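Local coordinates for protein group 3 allergen SMIPP-S Yv6023A04 (PDB 3H7O) that belongs to the trypsin-like serine protease family but is an inactivated protease paralogue of the scabies mite, and so probably does not cleave proteins as its active relatives do, at residues A[124-129]-A[185-190]; A[191-196]-A[212-217]; A[6-11]-A[140-145]; A[38-43]-A[89-94]. The protein carries 3 engineered substitutions. All blocks are in the same frame, centred on the assembly; numbering follows the deposited sequence.

Contact 1 (A[124-129]-A[185-190]); sequences VLVSGY and DPTVQQ. Engineered in segment 185-190: Q190 (natural residue Asn).
L125 and V188 face each other as an antiparallel hydrogen-bonded pair, and two backbone bonds join them. L125 N gives V188 O a nearly straight bond of 2.8 Å, with 173° at the hydrogen. V188 N returns the bond to L125 O. One step along, S127 N reaches P186 O at 3.2 Å. V126 and T187 form the non-hydrogen-bonded pair between these bonds.

Apolar contacts line both faces. On one, L125 CB lies beside V188 CG2 at 3.9 Å, the two side chains pointing the same way. On the other, T187 CG2 lies anti to the backbone N (OG1 at chi1 -45°), which brings it to V124, 3.6 Å from V124 CB. V126 CG2 touches D185 CB at 3.7 Å. V124 CG1 packs on Q189 CG, while Q189 NE2 bonds to D123 O.

Polar groups gather at the D185 end. D185 OD2 comes within 3.3 Å of S127 O without a bond, and D182 is also close. A water accepts from Y129 N at 3.0 Å and lies near D185 OD1. S127 OG turns to T14 OG1.

Strand 123-128 also pairs with strand 143-150. The arrangement is typical of the C-terminal beta barrel of the chymotrypsin fold.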
loop_
_atom_site.group_PDB
_atom_site.type_symbol
_atom_site.label_atom_id
_atom_site.label_comp_id
_atom_site.label_asym_id
_atom_site.label_seq_id
_atom_site.Cartn_x
_atom_site.Cartn_y
_atom_site.Cartn_z
ATOM N N VAL A 124 -6.664 -8.439 -9.409
ATOM C CA VAL A 124 -6.574 -7.681 -8.162
ATOM C C VAL A 124 -6.649 -6.191 -8.478
ATOM O O VAL A 124 -6.153 -5.742 -9.516
ATOM C CB VAL A 124 -5.290 -8.001 -7.341
ATOM C CG1 VAL A 124 -5.349 -9.419 -6.769
ATOM C CG2 VAL A 124 -4.022 -7.791 -8.172
ATOM N N LEU A 125 -7.284 -5.434 -7.590
ATOM C CA LEU A 125 -7.467 -4.006 -7.793
ATOM C C LEU A 125 -6.505 -3.248 -6.892
ATOM O O LEU A 125 -6.614 -3.300 -5.665
ATOM C CB LEU A 125 -8.927 -3.601 -7.514
ATOM C CG LEU A 125 -9.355 -2.129 -7.659
ATOM C CD1 LEU A 125 -9.367 -1.682 -9.117
ATOM C CD2 LEU A 125 -10.734 -1.904 -7.035
ATOM N N VAL A 126 -5.549 -2.560 -7.510
ATOM C CA VAL A 126 -4.603 -1.727 -6.779
ATOM C C VAL A 126 -5.092 -0.281 -6.860
ATOM O O VAL A 126 -5.577 0.146 -7.902
ATOM C CB VAL A 126 -3.149 -1.886 -7.330
ATOM C CG1 VAL A 126 -3.051 -1.496 -8.806
ATOM C CG2 VAL A 126 -2.144 -1.099 -6.484
ATOM N N SER A 127 -4.999 0.453 -5.753
ATOM C CA SER A 127 -5.368 1.870 -5.747
ATOM C C SER A 127 -4.334 2.703 -4.992
ATOM O O SER A 127 -3.704 2.225 -4.044
ATOM C CB SER A 127 -6.766 2.073 -5.151
ATOM O OG SER A 127 -6.809 1.634 -3.801
ATOM N N GLY A 128 -4.166 3.950 -5.422
ATOM C CA GLY A 128 -3.175 4.840 -4.833
ATOM C C GLY A 128 -2.904 6.063 -5.687
ATOM O O GLY A 128 -3.636 6.346 -6.638
ATOM N N TYR A 129 -1.819 6.763 -5.359
ATOM C CA TYR A 129 -1.610 8.137 -5.807
ATOM C C TYR A 129 -0.335 8.356 -6.613
ATOM O O TYR A 129 -0.139 9.433 -7.174
ATOM C CB TYR A 129 -1.630 9.078 -4.597
ATOM C CG TYR A 129 -2.922 9.009 -3.811
ATOM C CD1 TYR A 129 -4.030 9.761 -4.196
ATOM C CD2 TYR A 129 -3.038 8.183 -2.688
ATOM C CE1 TYR A 129 -5.223 9.699 -3.484
ATOM C CE2 TYR A 129 -4.230 8.120 -1.961
ATOM C CZ TYR A 129 -5.316 8.879 -2.371
ATOM O OH TYR A 129 -6.499 8.824 -1.677
ATOM N N ASP A 185 0.451 0.616 -1.533
ATOM C CA ASP A 185 -0.893 0.687 -2.127
ATOM C C ASP A 185 -1.741 -0.537 -1.775
ATOM O O ASP A 185 -1.285 -1.671 -1.929
ATOM C CB ASP A 185 -0.835 0.814 -3.654
ATOM C CG ASP A 185 -0.588 2.237 -4.137
ATOM O OD1 ASP A 185 -0.257 3.137 -3.330
ATOM O OD2 ASP A 185 -0.715 2.449 -5.362
ATOM N N PRO A 186 -2.980 -0.309 -1.296
ATOM C CA PRO A 186 -3.869 -1.434 -1.023
ATOM C C PRO A 186 -4.207 -2.172 -2.310
ATOM O O PRO A 186 -4.391 -1.543 -3.360
ATOM C CB PRO A 186 -5.121 -0.772 -0.432
ATOM C CG PRO A 186 -5.065 0.656 -0.876
ATOM C CD PRO A 186 -3.602 0.989 -0.978
ATOM N N THR A 187 -4.253 -3.497 -2.228
ATOM C CA THR A 187 -4.575 -4.327 -3.375
ATOM C C THR A 187 -5.640 -5.325 -2.954
ATOM O O THR A 187 -5.441 -6.121 -2.026
ATOM C CB THR A 187 -3.324 -5.011 -3.947
ATOM O OG1 THR A 187 -2.260 -4.052 -4.036
ATOM C CG2 THR A 187 -3.605 -5.549 -5.334
ATOM N N VAL A 188 -6.786 -5.257 -3.624
ATOM C CA VAL A 188 -7.977 -5.947 -3.136
ATOM C C VAL A 188 -8.615 -6.894 -4.145
ATOM O O VAL A 188 -8.347 -6.833 -5.349
ATOM C CB VAL A 188 -9.072 -4.947 -2.618
ATOM C CG1 VAL A 188 -8.550 -4.099 -1.460
ATOM C CG2 VAL A 188 -9.600 -4.061 -3.745
ATOM N N GLN A 189 -9.439 -7.788 -3.614
ATOM C CA GLN A 189 -10.452 -8.494 -4.382
ATOM C C GLN A 189 -11.758 -8.275 -3.624
ATOM O O GLN A 189 -11.861 -8.609 -2.436
ATOM C CB GLN A 189 -10.106 -9.975 -4.524
ATOM C CG GLN A 189 -8.893 -10.216 -5.416
ATOM C CD GLN A 189 -8.557 -11.681 -5.601
ATOM O OE1 GLN A 189 -8.582 -12.468 -4.651
ATOM N NE2 GLN A 189 -8.216 -12.053 -6.830
ATOM N N GLN A 190 -12.733 -7.680 -4.308
ATOM C CA GLN A 190 -13.944 -7.145 -3.674
ATOM C C GLN A 190 -13.565 -6.074 -2.637
ATOM O O GLN A 190 -13.047 -5.019 -3.004
ATOM C CB GLN A 190 -14.817 -8.261 -3.084
HETATM O O HOH W 1 -0.168 5.997 -3.028
#

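Contact 2 (A[191-196]-A[212-217]); sequences DTLVGV and TKVGSY
V214 reaches G195 and V196 because of its chi1 of 175°. That torsion sends CG1 away from the backbone N and leaves CG2 beside it, directed at strand 192-197. CG2 sits 3.6 Å from G195 N and 3.8 Å from V196 CG2. L193 CG meets the same V214 methyl at 4.1 Å. Both L193 and V196 cross V214 at about a right angle, so one methyl fills the angle between two side chains. G195 has no side chain of its own, and V214 CG2 packs directly on its backbone.

The strands run antiparallel. V196 and T212 are the hydrogen-bonded pair. V196 N gives to T212 O, and T212 N gives to V196 O at 2.8 Å, 145° at the hydrogen. G195 and K213 form the non-hydrogen-bonded pair. This is the hairpin of strands 192-197 and 209-213 in the C-terminal barrel of the chymotrypsin fold. V194 and G195 together face T187 of strand 186-189, a classic beta bulge on the other edge of the strand.

Past K213 the chain coils into a turn. V214 N still bonds to V194 O at 3.0 Å, but from 47° above the carbonyl plane. A water gives to V194 O and takes the N-H of G215, at 2.8 Å from G215 N. V194 O therefore has two donors. L193 O lies 3.5 Å from V214 CB, buried and without a polar partner in the model. L193 and V196 both also touch L39 of the N-terminal barrel.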
loop_
_atom_site.group_PDB
_atom_site.type_symbol
_atom_site.label_atom_id
_atom_site.label_comp_id
_atom_site.label_asym_id
_atom_site.label_seq_id
_atom_site.Cartn_x
_atom_site.Cartn_y
_atom_site.Cartn_z
ATOM N N ASP A 191 -13.806 -6.333 -1.355
ATOM C CA ASP A 191 -13.326 -5.423 -0.314
ATOM C C ASP A 191 -12.319 -6.110 0.620
ATOM O O ASP A 191 -12.051 -5.630 1.729
ATOM C CB ASP A 191 -14.493 -4.776 0.454
ATOM C CG ASP A 191 -15.258 -5.763 1.319
ATOM O OD1 ASP A 191 -15.447 -6.923 0.904
ATOM O OD2 ASP A 191 -15.684 -5.363 2.423
ATOM N N THR A 192 -11.762 -7.227 0.148
ATOM C CA THR A 192 -10.764 -7.992 0.891
ATOM C C THR A 192 -9.350 -7.615 0.460
ATOM O O THR A 192 -8.982 -7.741 -0.712
ATOM C CB THR A 192 -10.974 -9.518 0.738
ATOM O OG1 THR A 192 -12.258 -9.878 1.258
ATOM C CG2 THR A 192 -9.900 -10.301 1.493
ATOM N N LEU A 193 -8.567 -7.161 1.433
ATOM C CA LEU A 193 -7.189 -6.749 1.224
ATOM C C LEU A 193 -6.286 -7.967 1.044
ATOM O O LEU A 193 -5.979 -8.669 2.008
ATOM C CB LEU A 193 -6.731 -5.924 2.425
ATOM C CG LEU A 193 -5.434 -5.126 2.360
ATOM C CD1 LEU A 193 -5.505 -4.056 1.276
ATOM C CD2 LEU A 193 -5.198 -4.503 3.722
ATOM N N VAL A 194 -5.860 -8.213 -0.191
ATOM C CA VAL A 194 -5.044 -9.395 -0.490
ATOM C C VAL A 194 -3.560 -9.066 -0.626
ATOM O O VAL A 194 -2.709 -9.930 -0.424
ATOM C CB VAL A 194 -5.564 -10.170 -1.731
ATOM C CG1 VAL A 194 -7.015 -10.602 -1.512
ATOM C CG2 VAL A 194 -5.442 -9.332 -2.999
ATOM N N GLY A 195 -3.258 -7.810 -0.948
ATOM C CA GLY A 195 -1.875 -7.384 -1.114
ATOM C C GLY A 195 -1.584 -5.973 -0.639
ATOM O O GLY A 195 -2.488 -5.140 -0.525
ATOM N N VAL A 196 -0.311 -5.732 -0.342
ATOM C CA VAL A 196 0.232 -4.396 -0.125
ATOM C C VAL A 196 1.340 -4.248 -1.157
ATOM O O VAL A 196 2.273 -5.055 -1.180
ATOM C CB VAL A 196 0.838 -4.241 1.299
ATOM C CG1 VAL A 196 1.501 -2.878 1.467
ATOM C CG2 VAL A 196 -0.230 -4.444 2.369
ATOM N N THR A 212 3.260 -7.637 -1.394
ATOM C CA THR A 212 3.370 -8.421 -0.175
ATOM C C THR A 212 2.021 -9.090 0.061
ATOM O O THR A 212 0.982 -8.427 0.061
ATOM C CB THR A 212 3.753 -7.540 1.030
ATOM O OG1 THR A 212 5.037 -6.952 0.795
ATOM C CG2 THR A 212 3.811 -8.368 2.312
ATOM N N LYS A 213 2.056 -10.406 0.242
ATOM C CA LYS A 213 0.860 -11.211 0.421
ATOM C C LYS A 213 0.306 -11.025 1.835
ATOM O O LYS A 213 0.893 -11.494 2.810
ATOM C CB LYS A 213 1.199 -12.676 0.131
ATOM C CG LYS A 213 0.025 -13.639 0.123
ATOM C CD LYS A 213 0.348 -14.914 -0.661
ATOM C CE LYS A 213 1.674 -15.548 -0.240
ATOM N NZ LYS A 213 1.645 -17.035 -0.378
ATOM N N VAL A 214 -0.822 -10.326 1.937
ATOM C CA VAL A 214 -1.422 -9.994 3.238
ATOM C C VAL A 214 -1.763 -11.262 4.037
ATOM O O VAL A 214 -1.577 -11.302 5.256
ATOM C CB VAL A 214 -2.648 -9.042 3.090
ATOM C CG1 VAL A 214 -3.340 -8.816 4.432
ATOM C CG2 VAL A 214 -2.214 -7.702 2.515
ATOM N N GLY A 215 -2.220 -12.299 3.339
ATOM C CA GLY A 215 -2.537 -13.590 3.963
ATOM C C GLY A 215 -1.405 -14.178 4.793
ATOM O O GLY A 215 -1.650 -14.863 5.787
ATOM N N SER A 216 -0.165 -13.899 4.390
ATOM C CA SER A 216 1.017 -14.397 5.100
ATOM C C SER A 216 1.263 -13.704 6.439
ATOM O O SER A 216 1.974 -14.240 7.291
ATOM C CB SER A 216 2.257 -14.262 4.222
ATOM O OG SER A 216 2.103 -14.987 3.020
ATOM N N TYR A 217 0.676 -12.521 6.616
ATOM C CA TYR A 217 0.900 -11.702 7.812
ATOM C C TYR A 217 -0.365 -11.451 8.626
ATOM O O TYR A 217 -0.329 -10.718 9.616
ATOM C CB TYR A 217 1.528 -10.355 7.426
ATOM C CG TYR A 217 2.856 -10.487 6.715
ATOM C CD1 TYR A 217 4.053 -10.513 7.433
ATOM C CD2 TYR A 217 2.915 -10.592 5.323
ATOM C CE1 TYR A 217 5.272 -10.637 6.782
ATOM C CE2 TYR A 217 4.131 -10.723 4.663
ATOM C CZ TYR A 217 5.304 -10.742 5.397
ATOM O OH TYR A 217 6.509 -10.869 4.745
HETATM O O HOH W 2 -3.398 -12.339 0.805
#

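Contact 3 (A[6-11]-A[140-145]); sequences TDIKQV and HDLKSA
The flat groups where T6-I8 meets L142 are peptides. L142 CD2 lies over one face of the peptide that joins D7 to I8, 3.7 Å from D7 C. The same methyl is 3.4 Å from I8 CA. The carbonyl of L142 takes the N-H of T6; T6 N stands 3.0 Å from L142 O and is tilted 32° from the carbonyl plane. The carboxylate of D7 turns back on its own chain. Its OD2 accepts from K9 N on the anti side, 20° out of plane, which makes an Asx turn that shapes this loop.

L142 has chi1 176°, which swings its branched end away from its own backbone N and into the loop. CD2 then meets I8 CD1 and V11 CG2, at 3.8 Å from each. I8 crosses the leucine at about a right angle. V11 also packs on L125 and S127.

A short hydroxyl pair marks the other end. S144 OG gives a hydrogen bond of 2.6 Å to T6 OG1, and T6 OG1 is bonded in turn to E4 O. K143 points away from the loop; its NZ bonds to D141 O, D139 O and Y129 O.

The chain before T6 pairs with strand 143-150 as strand 4-5. This fits the chymotrypsin fold, where the N-terminal segment runs along the C-terminal barrel before entering the first one.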
loop_
_atom_site.group_PDB
_atom_site.type_symbol
_atom_site.label_atom_id
_atom_site.label_comp_id
_atom_site.label_asym_id
_atom_site.label_seq_id
_atom_site.Cartn_x
_atom_site.Cartn_y
_atom_site.Cartn_z
ATOM N N THR A 6 -10.133 7.517 -10.228
ATOM C CA THR A 6 -11.074 6.738 -9.436
ATOM C C THR A 6 -11.521 7.562 -8.231
ATOM O O THR A 6 -10.703 8.226 -7.591
ATOM C CB THR A 6 -10.411 5.415 -8.966
ATOM O OG1 THR A 6 -9.958 4.678 -10.111
ATOM C CG2 THR A 6 -11.374 4.552 -8.160
ATOM N N ASP A 7 -12.817 7.528 -7.934
ATOM C CA ASP A 7 -13.337 8.197 -6.745
ATOM C C ASP A 7 -13.008 7.395 -5.486
ATOM O O ASP A 7 -13.029 6.160 -5.504
ATOM C CB ASP A 7 -14.844 8.429 -6.854
ATOM C CG ASP A 7 -15.348 9.443 -5.845
ATOM O OD1 ASP A 7 -15.442 10.639 -6.201
ATOM O OD2 ASP A 7 -15.633 9.055 -4.693
ATOM N N ILE A 8 -12.709 8.103 -4.400
ATOM C CA ILE A 8 -12.362 7.458 -3.131
ATOM C C ILE A 8 -13.444 6.498 -2.626
ATOM O O ILE A 8 -13.141 5.489 -1.990
ATOM C CB ILE A 8 -11.923 8.493 -2.034
ATOM C CG1 ILE A 8 -11.358 7.782 -0.794
ATOM C CG2 ILE A 8 -13.067 9.437 -1.658
ATOM C CD1 ILE A 8 -10.084 6.973 -1.057
ATOM N N LYS A 9 -14.700 6.792 -2.954
ATOM C CA LYS A 9 -15.823 5.955 -2.532
ATOM C C LYS A 9 -15.817 4.547 -3.148
ATOM O O LYS A 9 -16.497 3.647 -2.648
ATOM C CB LYS A 9 -17.155 6.672 -2.777
ATOM C CG LYS A 9 -17.419 7.778 -1.752
ATOM C CD LYS A 9 -18.840 8.324 -1.804
ATOM C CE LYS A 9 -19.899 7.292 -1.381
ATOM N NZ LYS A 9 -19.686 6.691 -0.039
ATOM N N GLN A 10 -15.039 4.364 -4.217
ATOM C CA GLN A 10 -14.837 3.047 -4.832
ATOM C C GLN A 10 -13.838 2.201 -4.050
ATOM O O GLN A 10 -13.960 0.976 -3.990
ATOM C CB GLN A 10 -14.360 3.190 -6.281
ATOM C CG GLN A 10 -15.382 3.799 -7.226
ATOM C CD GLN A 10 -16.598 2.916 -7.423
ATOM O OE1 GLN A 10 -17.694 3.243 -6.965
ATOM N NE2 GLN A 10 -16.411 1.786 -8.099
ATOM N N VAL A 11 -12.842 2.866 -3.466
ATOM C CA VAL A 11 -11.775 2.202 -2.718
ATOM C C VAL A 11 -11.536 2.922 -1.376
ATOM O O VAL A 11 -10.435 3.414 -1.120
ATOM C CB VAL A 11 -10.464 2.104 -3.565
ATOM C CG1 VAL A 11 -10.620 1.061 -4.668
ATOM C CG2 VAL A 11 -10.094 3.458 -4.177
ATOM N N HIS A 140 -1.671 13.842 -8.882
ATOM C CA HIS A 140 -2.055 13.589 -7.496
ATOM C C HIS A 140 -3.464 13.018 -7.354
ATOM O O HIS A 140 -3.985 12.928 -6.245
ATOM C CB HIS A 140 -1.872 14.859 -6.653
ATOM C CG HIS A 140 -0.453 15.325 -6.587
ATOM N ND1 HIS A 140 0.129 16.079 -7.584
ATOM C CD2 HIS A 140 0.512 15.124 -5.658
ATOM C CE1 HIS A 140 1.389 16.321 -7.273
ATOM N NE2 HIS A 140 1.645 15.759 -6.106
ATOM N N ASP A 141 -4.066 12.622 -8.478
ATOM C CA ASP A 141 -5.367 11.952 -8.471
ATOM C C ASP A 141 -5.265 10.570 -7.848
ATOM O O ASP A 141 -4.254 9.881 -8.011
ATOM C CB ASP A 141 -5.892 11.761 -9.898
ATOM C CG ASP A 141 -6.458 13.032 -10.502
ATOM O OD1 ASP A 141 -6.997 13.884 -9.767
ATOM O OD2 ASP A 141 -6.374 13.160 -11.734
ATOM N N LEU A 142 -6.324 10.159 -7.159
ATOM C CA LEU A 142 -6.504 8.756 -6.810
ATOM C C LEU A 142 -6.706 7.963 -8.096
ATOM O O LEU A 142 -7.557 8.304 -8.921
ATOM C CB LEU A 142 -7.707 8.565 -5.883
ATOM C CG LEU A 142 -8.071 7.125 -5.497
ATOM C CD1 LEU A 142 -6.979 6.470 -4.659
ATOM C CD2 LEU A 142 -9.386 7.110 -4.750
ATOM N N LYS A 143 -5.904 6.918 -8.263
ATOM C CA LYS A 143 -5.986 6.054 -9.435
ATOM C C LYS A 143 -6.188 4.616 -8.978
ATOM O O LYS A 143 -5.783 4.249 -7.872
ATOM C CB LYS A 143 -4.707 6.165 -10.278
ATOM C CG LYS A 143 -4.435 7.558 -10.857
ATOM C CD LYS A 143 -2.960 7.737 -11.249
ATOM C CE LYS A 143 -2.075 8.083 -10.034
ATOM N NZ LYS A 143 -2.137 9.536 -9.655
ATOM N N SER A 144 -6.834 3.812 -9.818
ATOM C CA SER A 144 -6.918 2.374 -9.567
ATOM C C SER A 144 -6.704 1.594 -10.864
ATOM O O SER A 144 -6.913 2.122 -11.955
ATOM C CB SER A 144 -8.244 1.994 -8.900
ATOM O OG SER A 144 -9.331 2.144 -9.791
ATOM N N ALA A 145 -6.260 0.347 -10.732
ATOM C CA ALA A 145 -6.007 -0.519 -11.884
ATOM C C ALA A 145 -6.272 -1.974 -11.534
ATOM O O ALA A 145 -5.905 -2.436 -10.450
ATOM C CB ALA A 145 -4.571 -0.351 -12.371
#

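Contact 4 (A[38-43]-A[89-94]); sequences VLTAAH and DIAILE
L39 forms the apolar centre with I90 and I92. Its CD1 sits between the two isoleucines, 3.7 Å from I90 CG1 and 3.7 Å from I92 CG1. The chi1 of L39, -168°, extends its end across to the opposite strand. W220, I221 and I224 of helix 218-225 pack on this face.

The other face is mostly apolar. T40 CG2 touches L93 CG at 4.0 Å. V38 stands beside L93, and A42 CB rests 4.2 Å from A91 CB. V45, V76 and L78 pack against this side. T40 OG1 turns elsewhere and bonds to G29 O.

Between the faces run four backbone bonds. V38 and L93 exchange two, as do T40 and A91. These are hydrogen-bonded pairs of an antiparallel sheet, with L39 and I92 as the non-hydrogen-bonded pair between them. The bond from T40 N to A91 O is 2.8 Å and has 170° at the hydrogen.

The polar edge begins beyond the strand, at A42 and H43. D89 has CG anti to the backbone N, chi1 -161°, and OD1 accepts from H43 N at 2.8 Å. H43 N meets that oxygen nearly along its C-O axis. This bond ties the aspartate to the backbone of H43.

H43 and D89 occupy the histidine and aspartate positions of the S1 catalytic triad. A183, near H43, stands where active relatives have the serine, consistent with an inactivated protease.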
loop_
_atom_site.group_PDB
_atom_site.type_symbol
_atom_site.label_atom_id
_atom_site.label_comp_id
_atom_site.label_asym_id
_atom_site.label_seq_id
_atom_site.Cartn_x
_atom_site.Cartn_y
_atom_site.Cartn_z
ATOM N N VAL A 38 -3.376 1.578 10.340
ATOM C CA VAL A 38 -3.194 1.614 8.891
ATOM C C VAL A 38 -2.062 0.678 8.468
ATOM O O VAL A 38 -0.996 0.665 9.089
ATOM C CB VAL A 38 -2.915 3.056 8.378
ATOM C CG1 VAL A 38 -2.378 3.043 6.936
ATOM C CG2 VAL A 38 -4.180 3.908 8.465
ATOM N N LEU A 39 -2.303 -0.093 7.409
ATOM C CA LEU A 39 -1.308 -1.009 6.853
ATOM C C LEU A 39 -0.600 -0.368 5.662
ATOM O O LEU A 39 -1.250 0.121 4.735
ATOM C CB LEU A 39 -1.969 -2.327 6.425
ATOM C CG LEU A 39 -1.073 -3.524 6.077
ATOM C CD1 LEU A 39 -0.380 -4.066 7.318
ATOM C CD2 LEU A 39 -1.890 -4.621 5.415
ATOM N N THR A 40 0.731 -0.380 5.687
ATOM C CA THR A 40 1.525 0.224 4.616
ATOM C C THR A 40 2.781 -0.605 4.317
ATOM O O THR A 40 2.935 -1.721 4.827
ATOM C CB THR A 40 1.865 1.720 4.933
ATOM O OG1 THR A 40 2.434 2.353 3.781
ATOM C CG2 THR A 40 2.820 1.854 6.127
ATOM N N ALA A 41 3.661 -0.071 3.474
ATOM C CA ALA A 41 4.939 -0.712 3.201
ATOM C C ALA A 41 5.954 -0.274 4.254
ATOM O O ALA A 41 5.980 0.894 4.648
ATOM C CB ALA A 41 5.421 -0.358 1.802
ATOM N N ALA A 42 6.782 -1.208 4.710
ATOM C CA ALA A 42 7.779 -0.912 5.737
ATOM C C ALA A 42 8.862 0.080 5.297
ATOM O O ALA A 42 9.312 0.897 6.107
ATOM C CB ALA A 42 8.410 -2.196 6.264
ATOM N N HIS A 43 9.281 0.028 4.032
ATOM C CA HIS A 43 10.424 0.852 3.618
ATOM C C HIS A 43 10.159 2.364 3.670
ATOM O O HIS A 43 11.090 3.154 3.803
ATOM C CB HIS A 43 11.044 0.392 2.283
ATOM C CG HIS A 43 10.229 0.708 1.069
ATOM N ND1 HIS A 43 10.200 1.963 0.496
ATOM C CD2 HIS A 43 9.454 -0.079 0.285
ATOM C CE1 HIS A 43 9.425 1.937 -0.574
ATOM N NE2 HIS A 43 8.964 0.711 -0.726
ATOM N N ASP A 89 8.280 -6.341 3.665
ATOM C CA ASP A 89 8.070 -4.920 3.425
ATOM C C ASP A 89 6.629 -4.533 3.745
ATOM O O ASP A 89 5.852 -4.147 2.865
ATOM C CB ASP A 89 8.426 -4.579 1.980
ATOM C CG ASP A 89 8.672 -3.098 1.770
ATOM O OD1 ASP A 89 8.559 -2.312 2.739
ATOM O OD2 ASP A 89 8.985 -2.726 0.624
ATOM N N ILE A 90 6.297 -4.630 5.027
ATOM C CA ILE A 90 4.949 -4.405 5.517
ATOM C C ILE A 90 5.032 -3.782 6.921
ATOM O O ILE A 90 5.914 -4.127 7.713
ATOM C CB ILE A 90 4.139 -5.733 5.502
ATOM C CG1 ILE A 90 2.647 -5.475 5.731
ATOM C CG2 ILE A 90 4.742 -6.772 6.482
ATOM C CD1 ILE A 90 1.763 -6.683 5.456
ATOM N N ALA A 91 4.137 -2.843 7.210
ATOM C CA ALA A 91 4.158 -2.136 8.487
ATOM C C ALA A 91 2.766 -1.708 8.897
ATOM O O ALA A 91 1.924 -1.399 8.048
ATOM C CB ALA A 91 5.076 -0.919 8.408
ATOM N N ILE A 92 2.533 -1.685 10.204
ATOM C CA ILE A 92 1.283 -1.176 10.753
ATOM C C ILE A 92 1.553 0.131 11.488
ATOM O O ILE A 92 2.446 0.206 12.335
ATOM C CB ILE A 92 0.600 -2.204 11.683
ATOM C CG1 ILE A 92 0.234 -3.461 10.884
ATOM C CG2 ILE A 92 -0.659 -1.599 12.323
ATOM C CD1 ILE A 92 -0.153 -4.663 11.736
ATOM N N LEU A 93 0.796 1.163 11.131
ATOM C CA LEU A 93 0.877 2.444 11.816
ATOM C C LEU A 93 -0.241 2.533 12.844
ATOM O O LEU A 93 -1.407 2.335 12.508
ATOM C CB LEU A 93 0.780 3.602 10.813
ATOM C CG LEU A 93 1.746 3.588 9.618
ATOM C CD1 LEU A 93 1.498 4.784 8.713
ATOM C CD2 LEU A 93 3.204 3.550 10.060
ATOM N N GLU A 94 0.122 2.818 14.093
ATOM C CA GLU A 94 -0.861 3.006 15.162
ATOM C C GLU A 94 -1.159 4.483 15.392
ATOM O O GLU A 94 -0.253 5.318 15.365
ATOM C CB GLU A 94 -0.382 2.362 16.464
ATOM C CG GLU A 94 -1.363 2.510 17.625
ATOM C CD GLU A 94 -0.911 1.801 18.880
ATOM O OE1 GLU A 94 0.194 1.221 18.884
ATOM O OE2 GLU A 94 -1.669 1.825 19.871
#

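Overall arrangement
Contacts 1, 2 and 4 are buried; contact 3 is only partly so. Contacts 1 to 3 all reach one sheet, the C-terminal barrel, and contact 4 belongs to the N-terminal barrel. Contacts 1 and 2 are directly joined, since T187 bonds to V194 and G195 through neighbouring strands. Contacts 1 and 3 share the pairing of strands 123-128 and 143-150. Contact 2 meets contact 4 through apolar side chains across the two barrels. Contacts 3 and 4 lie about 20 Å apart between centres. Strand pairing dominates contacts 1 and 4, a short hairpin pairing and the turn after it contact 2, and a loop with one leucine and a hydroxyl pair contact 3.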